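DNA gyrase, B subunit, truncated (Myxococcus xanthus, PDB 3CWV) probably takes part in the ATP-dependent breakage, passage and rejoining of double-stranded DNA as the ATP-binding subunit of a type II topoisomerase. Local coordinates at residues D170-R173 against L174-C178; G207-A210 against Q211-H214; A267-K270 against G271-A275; M313-G317 against P318-L322. All blocks are in the same frame, centred on the assembly; numbering follows the deposited sequence.

In the fold
Followed from the N terminus, the four contacts come in series, each local within one run of chain; none nests within or crosses another. Contact 1 closes the first turns of helix 171-184, which packs beside helix 28-47 and strands 53-58 and 189-194. Contact 2 starts helix 208-217, lying between helix 171-184 and the five-stranded sheet that holds strand 300-307; its centre is about 18 Å from that of contact 1. Contact 3 opens helix 267-284, packed on the same sheet and on helix 328-345. Contact 4 closes a loop between strand 300-307 and helix 328-345, and its nearest atoms come within about 5 Å of contact 3.

Contact 1. Residues D170-R173 against L174-C178; sequences DRAR and LSRRC
Ser175 turns its hydroxyl back onto the carbonyl of Arg171, with OG 2.7 Å from Arg171 O, while its backbone N donates to the same oxygen at 2.9 Å. The two donors arrive from opposite faces of the carbonyl plane, so one acceptor is gripped twice. A chi1 of -38° places OG beside the backbone N, facing the preceding turn. Three further backbone bonds of the i to i+4 helical pattern join Leu174 to Asp170, Arg176 to Ala172 and Arg177 to Arg173.

Capping is the second kind of interaction. Asp170 occupies the N-cap, and its OD1 takes the backbone N-H of Arg173 at 3.2 Å, met from above the carboxylate plane, 66° out of it. The other oxygen, Asp170 OD2, is 3.4 Å from Arg173 NH2, a weak bond within a salt bridge; that nitrogen has its stronger partner in Glu28. The negative carboxylate at the helix start is likely to interact favourably with the helix dipole.

The third kind is packing of a flat group over the backbone. Bent at chi3 (-66°), Arg176 folds back until its guanidinium lies over the Ala172 carbonyl, whose O sits 3.6 Å from the plane beneath its centre. Its two terminal nitrogens lie against CB atoms: Arg176 NH1 is 3.8 Å from Ala172 CB, and Arg176 NH2 is 3.6 Å from Arg173 CB.

Around this turn, Arg173 lies on His32 and Tyr36 of helix 28-47, and Arg177 makes a cation-pi contact with Tyr36. Leu174 meets Val58 of strand 53-58, whereas Arg171 and Ser175 rest on Phe192 of strand 189-194.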
loop_
_atom_site.group_PDB
_atom_site.type_symbol
_atom_site.label_atom_id
_atom_site.label_comp_id
_atom_site.label_asym_id
_atom_site.label_seq_id
_atom_site.Cartn_x
_atom_site.Cartn_y
_atom_site.Cartn_z
ATOM N N ASP A 170 0.445 -15.101 -9.855
ATOM C CA ASP A 170 -0.177 -15.781 -8.734
ATOM C C ASP A 170 -1.398 -14.924 -8.339
ATOM O O ASP A 170 -1.241 -13.881 -7.696
ATOM C CB ASP A 170 0.836 -15.855 -7.589
ATOM C CG ASP A 170 0.323 -16.628 -6.377
ATOM O OD1 ASP A 170 -0.895 -16.641 -6.096
ATOM O OD2 ASP A 170 1.162 -17.238 -5.689
ATOM N N ARG A 171 -2.597 -15.345 -8.748
ATOM C CA ARG A 171 -3.839 -14.618 -8.431
ATOM C C ARG A 171 -4.063 -14.393 -6.940
ATOM O O ARG A 171 -4.539 -13.320 -6.524
ATOM C CB ARG A 171 -5.069 -15.330 -8.991
ATOM C CG ARG A 171 -5.590 -14.782 -10.278
ATOM C CD ARG A 171 -4.707 -15.179 -11.405
ATOM N NE ARG A 171 -5.470 -15.342 -12.638
ATOM C CZ ARG A 171 -4.931 -15.686 -13.804
ATOM N NH1 ARG A 171 -5.701 -15.807 -14.882
ATOM N NH2 ARG A 171 -3.621 -15.911 -13.888
ATOM N N ALA A 172 -3.729 -15.405 -6.143
ATOM C CA ALA A 172 -3.892 -15.326 -4.690
ATOM C C ALA A 172 -3.058 -14.223 -4.060
ATOM O O ALA A 172 -3.540 -13.499 -3.169
ATOM C CB ALA A 172 -3.560 -16.685 -4.026
ATOM N N ARG A 173 -1.793 -14.097 -4.461
ATOM C CA ARG A 173 -0.976 -13.033 -3.861
ATOM C C ARG A 173 -1.376 -11.621 -4.334
ATOM O O ARG A 173 -1.303 -10.672 -3.566
ATOM C CB ARG A 173 0.530 -13.299 -4.023
ATOM C CG ARG A 173 1.205 -12.604 -5.142
ATOM C CD ARG A 173 2.700 -12.832 -5.064
ATOM N NE ARG A 173 3.004 -14.257 -5.150
ATOM C CZ ARG A 173 4.167 -14.755 -5.565
ATOM N NH1 ARG A 173 5.162 -13.942 -5.905
ATOM N NH2 ARG A 173 4.330 -16.069 -5.641
ATOM N N LEU A 174 -1.810 -11.497 -5.584
ATOM C CA LEU A 174 -2.377 -10.239 -6.083
ATOM C C LEU A 174 -3.659 -9.843 -5.332
ATOM O O LEU A 174 -3.792 -8.679 -4.925
ATOM C CB LEU A 174 -2.591 -10.278 -7.608
ATOM C CG LEU A 174 -1.337 -10.440 -8.493
ATOM C CD1 LEU A 174 -1.762 -10.301 -9.933
ATOM C CD2 LEU A 174 -0.202 -9.430 -8.131
ATOM N N SER A 175 -4.585 -10.791 -5.113
ATOM C CA SER A 175 -5.787 -10.522 -4.288
ATOM C C SER A 175 -5.437 -10.113 -2.875
ATOM O O SER A 175 -6.044 -9.185 -2.336
ATOM C CB SER A 175 -6.769 -11.712 -4.207
ATOM O OG SER A 175 -6.850 -12.382 -5.438
ATOM N N ARG A 176 -4.468 -10.793 -2.259
ATOM C CA ARG A 176 -4.002 -10.382 -0.931
ATOM C C ARG A 176 -3.462 -8.951 -0.907
ATOM O O ARG A 176 -3.695 -8.235 0.049
ATOM C CB ARG A 176 -2.948 -11.343 -0.375
ATOM C CG ARG A 176 -3.537 -12.617 0.234
ATOM C CD ARG A 176 -2.489 -13.402 1.000
ATOM N NE ARG A 176 -1.450 -13.919 0.111
ATOM C CZ ARG A 176 -1.550 -15.056 -0.575
ATOM N NH1 ARG A 176 -2.645 -15.796 -0.477
ATOM N NH2 ARG A 176 -0.558 -15.447 -1.361
ATOM N N ARG A 177 -2.732 -8.534 -1.938
ATOM C CA ARG A 177 -2.196 -7.170 -1.960
ATOM C C ARG A 177 -3.339 -6.162 -2.099
ATOM O O ARG A 177 -3.291 -5.052 -1.550
ATOM C CB ARG A 177 -1.168 -6.999 -3.084
ATOM C CG ARG A 177 -0.612 -5.586 -3.269
ATOM C CD ARG A 177 0.330 -5.127 -2.149
ATOM N NE ARG A 177 1.489 -6.011 -2.002
ATOM C CZ ARG A 177 2.765 -5.659 -2.180
ATOM N NH1 ARG A 177 3.113 -4.411 -2.515
ATOM N NH2 ARG A 177 3.707 -6.576 -2.003
ATOM N N CYS A 178 -4.372 -6.543 -2.826
ATOM C CA CYS A 178 -5.527 -5.670 -2.979
ATOM C C CYS A 178 -6.251 -5.490 -1.630
ATOM O O CYS A 178 -6.661 -4.385 -1.264
ATOM C CB CYS A 178 -6.483 -6.242 -4.018
ATOM S SG CYS A 178 -5.951 -6.076 -5.738
#

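Contact 2. Residues G207-A210 against Q211-H214; sequences GGVA and QWAH
Gln211 reaches back to Gly207 with its side-chain amide: OE1 accepts the backbone N-H of Gly207 at 3.1 Å, the donor coming nearly in line with the C=O bond. With CG anti to the backbone N (chi1 -179°) and the chain extended beyond it, the amide stands beside the Gly207 N-H. The backbone answers in the other direction, although weakly, with Gln211 N 3.4 Å from Gly207 O. A CB on Gly207 would press tightly against Gln211 CB, and Gly208 has a positive phi of 66°, a conformation glycine adopts most easily.

Val209 and Trp212 are turned differently. Their side chains cross obliquely, and Val209 CG1 meets the indole at its edge, near the ring plane, 4.2 Å from Trp212 CE3. The valine therefore borders the ring without covering a face. One turn on, Ala213 sets its CB 3.4 Å from Val209 O, the same oxygen that takes the Ala213 N-H at 2.9 Å.

The indole leads away from the first turn to Glu180 and Ala183 of helix 171-184, while Val209, Trp212 and Ala213 all touch Ile303 of strand 300-307. This is an amphipathic helix opening, its polar face bearing Gln211 and His214. Its apolar face packs between helix 171-184 of the N-terminal part and the sheet of strands 237-245 and 300-307, consistent with the S5-like transducer fold of GyrB.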
loop_
_atom_site.group_PDB
_atom_site.type_symbol
_atom_site.label_atom_id
_atom_site.label_comp_id
_atom_site.label_asym_id
_atom_site.label_seq_id
_atom_site.Cartn_x
_atom_site.Cartn_y
_atom_site.Cartn_z
ATOM N N GLY A 207 -13.073 0.796 8.363
ATOM C CA GLY A 207 -12.366 0.733 9.637
ATOM C C GLY A 207 -10.873 0.505 9.514
ATOM O O GLY A 207 -10.194 0.385 10.516
ATOM N N GLY A 208 -10.345 0.420 8.292
ATOM C CA GLY A 208 -8.886 0.397 8.129
ATOM C C GLY A 208 -8.147 -0.815 8.690
ATOM O O GLY A 208 -8.602 -1.957 8.570
ATOM N N VAL A 209 -7.000 -0.576 9.308
ATOM C CA VAL A 209 -6.189 -1.685 9.800
ATOM C C VAL A 209 -6.840 -2.340 11.032
ATOM O O VAL A 209 -6.510 -3.471 11.373
ATOM C CB VAL A 209 -4.720 -1.283 10.066
ATOM C CG1 VAL A 209 -4.013 -0.891 8.754
ATOM C CG2 VAL A 209 -4.624 -0.166 11.126
ATOM N N ALA A 210 -7.778 -1.634 11.671
ATOM C CA ALA A 210 -8.554 -2.212 12.775
ATOM C C ALA A 210 -9.488 -3.284 12.239
ATOM O O ALA A 210 -9.589 -4.396 12.788
ATOM C CB ALA A 210 -9.349 -1.135 13.491
ATOM N N GLN A 211 -10.161 -2.958 11.143
ATOM C CA GLN A 211 -11.062 -3.908 10.534
ATOM C C GLN A 211 -10.257 -5.113 10.037
ATOM O O GLN A 211 -10.697 -6.255 10.177
ATOM C CB GLN A 211 -11.882 -3.234 9.436
ATOM C CG GLN A 211 -12.883 -4.131 8.722
ATOM C CD GLN A 211 -13.931 -3.335 7.983
ATOM O OE1 GLN A 211 -13.817 -2.124 7.862
ATOM N NE2 GLN A 211 -14.963 -4.011 7.484
ATOM N N TRP A 212 -9.051 -4.853 9.524
ATOM C CA TRP A 212 -8.155 -5.882 9.004
ATOM C C TRP A 212 -7.632 -6.791 10.107
ATOM O O TRP A 212 -7.476 -7.999 9.898
ATOM C CB TRP A 212 -6.961 -5.223 8.285
ATOM C CG TRP A 212 -6.026 -6.160 7.535
ATOM C CD1 TRP A 212 -6.320 -7.410 7.066
ATOM C CD2 TRP A 212 -4.672 -5.884 7.113
ATOM N NE1 TRP A 212 -5.223 -7.945 6.421
ATOM C CE2 TRP A 212 -4.204 -7.029 6.429
ATOM C CE3 TRP A 212 -3.813 -4.784 7.255
ATOM C CZ2 TRP A 212 -2.914 -7.114 5.897
ATOM C CZ3 TRP A 212 -2.534 -4.863 6.720
ATOM C CH2 TRP A 212 -2.094 -6.025 6.047
ATOM N N ALA A 213 -7.324 -6.212 11.267
ATOM C CA ALA A 213 -6.838 -6.994 12.402
ATOM C C ALA A 213 -7.906 -7.997 12.866
ATOM O O ALA A 213 -7.592 -9.157 13.185
ATOM C CB ALA A 213 -6.411 -6.078 13.551
ATOM N N HIS A 214 -9.158 -7.549 12.886
ATOM C CA HIS A 214 -10.281 -8.428 13.213
ATOM C C HIS A 214 -10.301 -9.610 12.256
ATOM O O HIS A 214 -10.396 -10.768 12.684
ATOM C CB HIS A 214 -11.629 -7.708 13.110
ATOM C CG HIS A 214 -12.785 -8.658 12.982
ATOM N ND1 HIS A 214 -13.340 -9.306 14.067
ATOM C CD2 HIS A 214 -13.445 -9.121 11.891
ATOM C CE1 HIS A 214 -14.307 -10.106 13.652
ATOM N NE2 HIS A 214 -14.388 -10.017 12.335
#

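Contact 3. Residues A267-K270 against G271-A275; sequences AHVK and GVTQA
Val269 and Thr273 carry the close-packed side of this helical turn: Val269 CG1 lies 4.1 Å from Thr273 CG2, and the same Thr273 CG2 sits 3.5 Å from Val269 O. Val269 O also accepts Thr273 N at 2.9 Å, with a weak second bond from Val272 N. Val272 adds to the packing by setting CG2 3.5 Å from His268 O. Nearby, Val269 CG2 stands over the centre of the His268 ring, 3.9 Å from its plane.

Thr273 links the valine to the Lys270 carbonyl. Its chi1 of 63° puts the hydroxyl between the backbone N and the carbonyl carbon, where Thr273 OG1 reaches Lys270 O at 3.4 Å, a weak hydrogen bond. Replacing Thr273 with an alanine would probably take away this extra hold on Lys270 O and open a gap beside Val269 CG1.

The solvent side is looser. Lys270, exposed and bent at chi2 and chi3, runs its aliphatic chain alongside Gln274, with Lys270 CE 4.3 Å from Gln274 CG. The firm bond there is in the backbone, Gln274 N to Lys270 O at 2.9 Å.

Val272 faces Ile332 and Leu336 of helix 328-345, while Val269 lies on Val304 of strand 300-307. The chemistry implies a helix held largely by apolar packing along its inner face, with a weak extra bond from the threonine hydroxyl to Lys270 O, a backbone link from Ala267 to Leu323, and Lys270 lying against Glu329.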
loop_
_atom_site.group_PDB
_atom_site.type_symbol
_atom_site.label_atom_id
_atom_site.label_comp_id
_atom_site.label_asym_id
_atom_site.label_seq_id
_atom_site.Cartn_x
_atom_site.Cartn_y
_atom_site.Cartn_z
ATOM N N ALA A 267 11.003 3.178 13.569
ATOM C CA ALA A 267 10.572 4.229 14.486
ATOM C C ALA A 267 9.057 4.267 14.724
ATOM O O ALA A 267 8.621 4.578 15.829
ATOM C CB ALA A 267 11.061 5.590 13.980
ATOM N N HIS A 268 8.271 3.960 13.689
ATOM C CA HIS A 268 6.812 3.938 13.812
ATOM C C HIS A 268 6.384 2.847 14.807
ATOM O O HIS A 268 5.593 3.095 15.726
ATOM C CB HIS A 268 6.120 3.763 12.433
ATOM C CG HIS A 268 6.662 2.630 11.604
ATOM N ND1 HIS A 268 5.918 1.994 10.631
ATOM C CD2 HIS A 268 7.879 2.034 11.591
ATOM C CE1 HIS A 268 6.653 1.061 10.048
ATOM N NE2 HIS A 268 7.849 1.069 10.610
ATOM N N VAL A 269 6.972 1.665 14.665
ATOM C CA VAL A 269 6.666 0.542 15.532
ATOM C C VAL A 269 7.196 0.779 16.950
ATOM O O VAL A 269 6.465 0.586 17.931
ATOM C CB VAL A 269 7.231 -0.744 14.927
ATOM C CG1 VAL A 269 7.237 -1.912 15.930
ATOM C CG2 VAL A 269 6.462 -1.105 13.637
ATOM N N LYS A 270 8.460 1.203 17.073
ATOM C CA LYS A 270 9.033 1.445 18.388
ATOM C C LYS A 270 8.276 2.501 19.188
ATOM O O LYS A 270 8.147 2.377 20.395
ATOM C CB LYS A 270 10.518 1.807 18.293
ATOM C CG LYS A 270 11.435 0.581 18.336
ATOM C CD LYS A 270 11.955 0.288 19.745
ATOM C CE LYS A 270 12.936 1.374 20.196
ATOM N NZ LYS A 270 13.922 0.905 21.223
ATOM N N GLY A 271 7.765 3.531 18.532
ATOM C CA GLY A 271 6.900 4.483 19.227
ATOM C C GLY A 271 5.731 3.781 19.919
ATOM O O GLY A 271 5.370 4.105 21.072
ATOM N N VAL A 272 5.136 2.819 19.221
ATOM C CA VAL A 272 3.948 2.134 19.715
ATOM C C VAL A 272 4.318 1.188 20.840
ATOM O O VAL A 272 3.679 1.186 21.874
ATOM C CB VAL A 272 3.168 1.379 18.595
ATOM C CG1 VAL A 272 1.966 0.562 19.197
ATOM C CG2 VAL A 272 2.648 2.371 17.536
ATOM N N THR A 273 5.343 0.372 20.642
ATOM C CA THR A 273 5.658 -0.630 21.632
ATOM C C THR A 273 6.202 0.026 22.904
ATOM O O THR A 273 5.913 -0.432 24.014
ATOM C CB THR A 273 6.647 -1.665 21.112
ATOM O OG1 THR A 273 7.886 -1.021 20.805
ATOM C CG2 THR A 273 6.101 -2.357 19.859
ATOM N N GLN A 274 6.951 1.115 22.749
ATOM C CA GLN A 274 7.458 1.841 23.907
ATOM C C GLN A 274 6.326 2.472 24.700
ATOM O O GLN A 274 6.344 2.460 25.944
ATOM C CB GLN A 274 8.509 2.884 23.500
ATOM C CG GLN A 274 9.857 2.236 23.087
ATOM C CD GLN A 274 10.530 1.469 24.240
ATOM O OE1 GLN A 274 10.533 0.230 24.276
ATOM N NE2 GLN A 274 11.082 2.212 25.192
ATOM N N ALA A 275 5.342 3.016 23.989
ATOM C CA ALA A 275 4.159 3.598 24.618
ATOM C C ALA A 275 3.360 2.547 25.402
ATOM O O ALA A 275 2.916 2.816 26.515
ATOM C CB ALA A 275 3.274 4.281 23.567
#

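Contact 4. Residues M313-G317 against P318-L322; sequences MAFAG and PTKEL
Phe315 lays one face of its ring over the aliphatic part of Lys320, whose CB is 3.9 Å from the ring centroid and only 10° off the ring normal, a CH-pi contact over the centre. The lysine chain runs on across the same face, CG over the ring and CE passing above its CE2 side, with Lys320 CE 3.8 Å from Phe315 CE2. A leucine in place of Phe315 would probably lose the flat face that covers Lys320 CB and leave the lysine chain freer to swing.

Beside this CH-pi contact the backbone closes on itself. Ala316 N donates to Leu322 O at 2.8 Å, and the same oxygen lies 3.3 Å from Phe315 CA in a CA-H...O contact. Ala316 CB and Leu322 CD2 meet at 3.8 Å. At the bend, a type I turn runs from Gly317 to Lys320, closed by Lys320 N to Gly317 O at 3.2 Å; Thr319 OG1 then takes Glu321 N at 3.2 Å, an ST turn.

The position and the Thr-Lys pair are consistent with the QTK loop of related gyrases, with proline for the glutamine.

The loop joins strand 300-307 to helix 328-345. The 319-321 side is tied to the segment before helix 267-284: Glu321 makes a salt bridge with Arg264, to which Thr319 OG1 is weakly bonded, while Phe315 rests on Leu323, the next residue of the same loop.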
loop_
_atom_site.group_PDB
_atom_site.type_symbol
_atom_site.label_atom_id
_atom_site.label_comp_id
_atom_site.label_asym_id
_atom_site.label_seq_id
_atom_site.Cartn_x
_atom_site.Cartn_y
_atom_site.Cartn_z
ATOM N N MET A 313 9.565 9.923 3.851
ATOM C CA MET A 313 9.807 8.536 4.289
ATOM C C MET A 313 11.304 8.260 4.245
ATOM O O MET A 313 11.901 8.259 3.172
ATOM C CB MET A 313 9.095 7.540 3.383
ATOM C CG MET A 313 7.538 7.602 3.340
ATOM S SD MET A 313 6.721 7.278 4.929
ATOM C CE MET A 313 6.273 8.970 5.329
ATOM N N ALA A 314 11.919 8.056 5.405
ATOM C CA ALA A 314 13.371 7.875 5.488
ATOM C C ALA A 314 13.644 6.566 6.189
ATOM O O ALA A 314 12.972 6.220 7.160
ATOM C CB ALA A 314 14.035 9.031 6.238
ATOM N N PHE A 315 14.635 5.840 5.695
ATOM C CA PHE A 315 14.899 4.484 6.141
ATOM C C PHE A 315 16.335 4.418 6.656
ATOM O O PHE A 315 17.137 5.326 6.401
ATOM C CB PHE A 315 14.670 3.521 4.968
ATOM C CG PHE A 315 13.243 3.512 4.463
ATOM C CD1 PHE A 315 12.297 2.674 5.044
ATOM C CD2 PHE A 315 12.844 4.367 3.440
ATOM C CE1 PHE A 315 10.965 2.661 4.604
ATOM C CE2 PHE A 315 11.506 4.375 2.983
ATOM C CZ PHE A 315 10.566 3.517 3.571
ATOM N N ALA A 316 16.655 3.375 7.413
ATOM C CA ALA A 316 17.990 3.226 7.974
ATOM C C ALA A 316 19.023 2.869 6.900
ATOM O O ALA A 316 20.235 3.020 7.100
ATOM C CB ALA A 316 17.986 2.159 9.057
ATOM N N GLY A 317 18.553 2.339 5.787
ATOM C CA GLY A 317 19.467 1.982 4.695
ATOM C C GLY A 317 18.702 1.661 3.439
ATOM O O GLY A 317 17.466 1.788 3.409
ATOM N N PRO A 318 19.431 1.195 2.394
ATOM C CA PRO A 318 18.898 0.985 1.045
ATOM C C PRO A 318 17.895 -0.146 0.873
ATOM O O PRO A 318 17.173 -0.157 -0.128
ATOM C CB PRO A 318 20.153 0.750 0.183
ATOM C CG PRO A 318 21.224 0.351 1.122
ATOM C CD PRO A 318 20.851 0.817 2.512
ATOM N N THR A 319 17.826 -1.076 1.831
ATOM C CA THR A 319 16.840 -2.162 1.758
ATOM C C THR A 319 15.418 -1.630 2.025
ATOM O O THR A 319 14.446 -2.276 1.651
ATOM C CB THR A 319 17.100 -3.273 2.780
ATOM O OG1 THR A 319 16.866 -2.765 4.106
ATOM C CG2 THR A 319 18.558 -3.846 2.685
ATOM N N LYS A 320 15.325 -0.466 2.670
ATOM C CA LYS A 320 14.044 0.146 3.095
ATOM C C LYS A 320 13.227 -0.760 4.024
ATOM O O LYS A 320 11.996 -0.706 4.045
ATOM C CB LYS A 320 13.209 0.577 1.899
ATOM C CG LYS A 320 13.925 1.563 0.986
ATOM C CD LYS A 320 13.192 1.645 -0.333
ATOM C CE LYS A 320 12.404 2.925 -0.439
ATOM N NZ LYS A 320 13.278 4.021 -0.951
ATOM N N GLU A 321 13.917 -1.601 4.783
ATOM C CA GLU A 321 13.221 -2.535 5.644
ATOM C C GLU A 321 12.981 -1.962 7.034
ATOM O O GLU A 321 12.153 -2.485 7.777
ATOM C CB GLU A 321 13.972 -3.875 5.703
ATOM C CG GLU A 321 13.955 -4.579 4.374
ATOM C CD GLU A 321 14.906 -5.768 4.309
ATOM O OE1 GLU A 321 15.653 -6.013 5.278
ATOM O OE2 GLU A 321 14.892 -6.458 3.278
ATOM N N LEU A 322 13.663 -0.862 7.363
ATOM C CA LEU A 322 13.600 -0.285 8.708
ATOM C C LEU A 322 13.425 1.225 8.616
ATOM O O LEU A 322 14.304 1.950 8.150
ATOM C CB LEU A 322 14.871 -0.633 9.521
ATOM C CG LEU A 322 14.861 -0.428 11.045
ATOM C CD1 LEU A 322 15.771 -1.458 11.743
ATOM C CD2 LEU A 322 15.256 0.997 11.439
#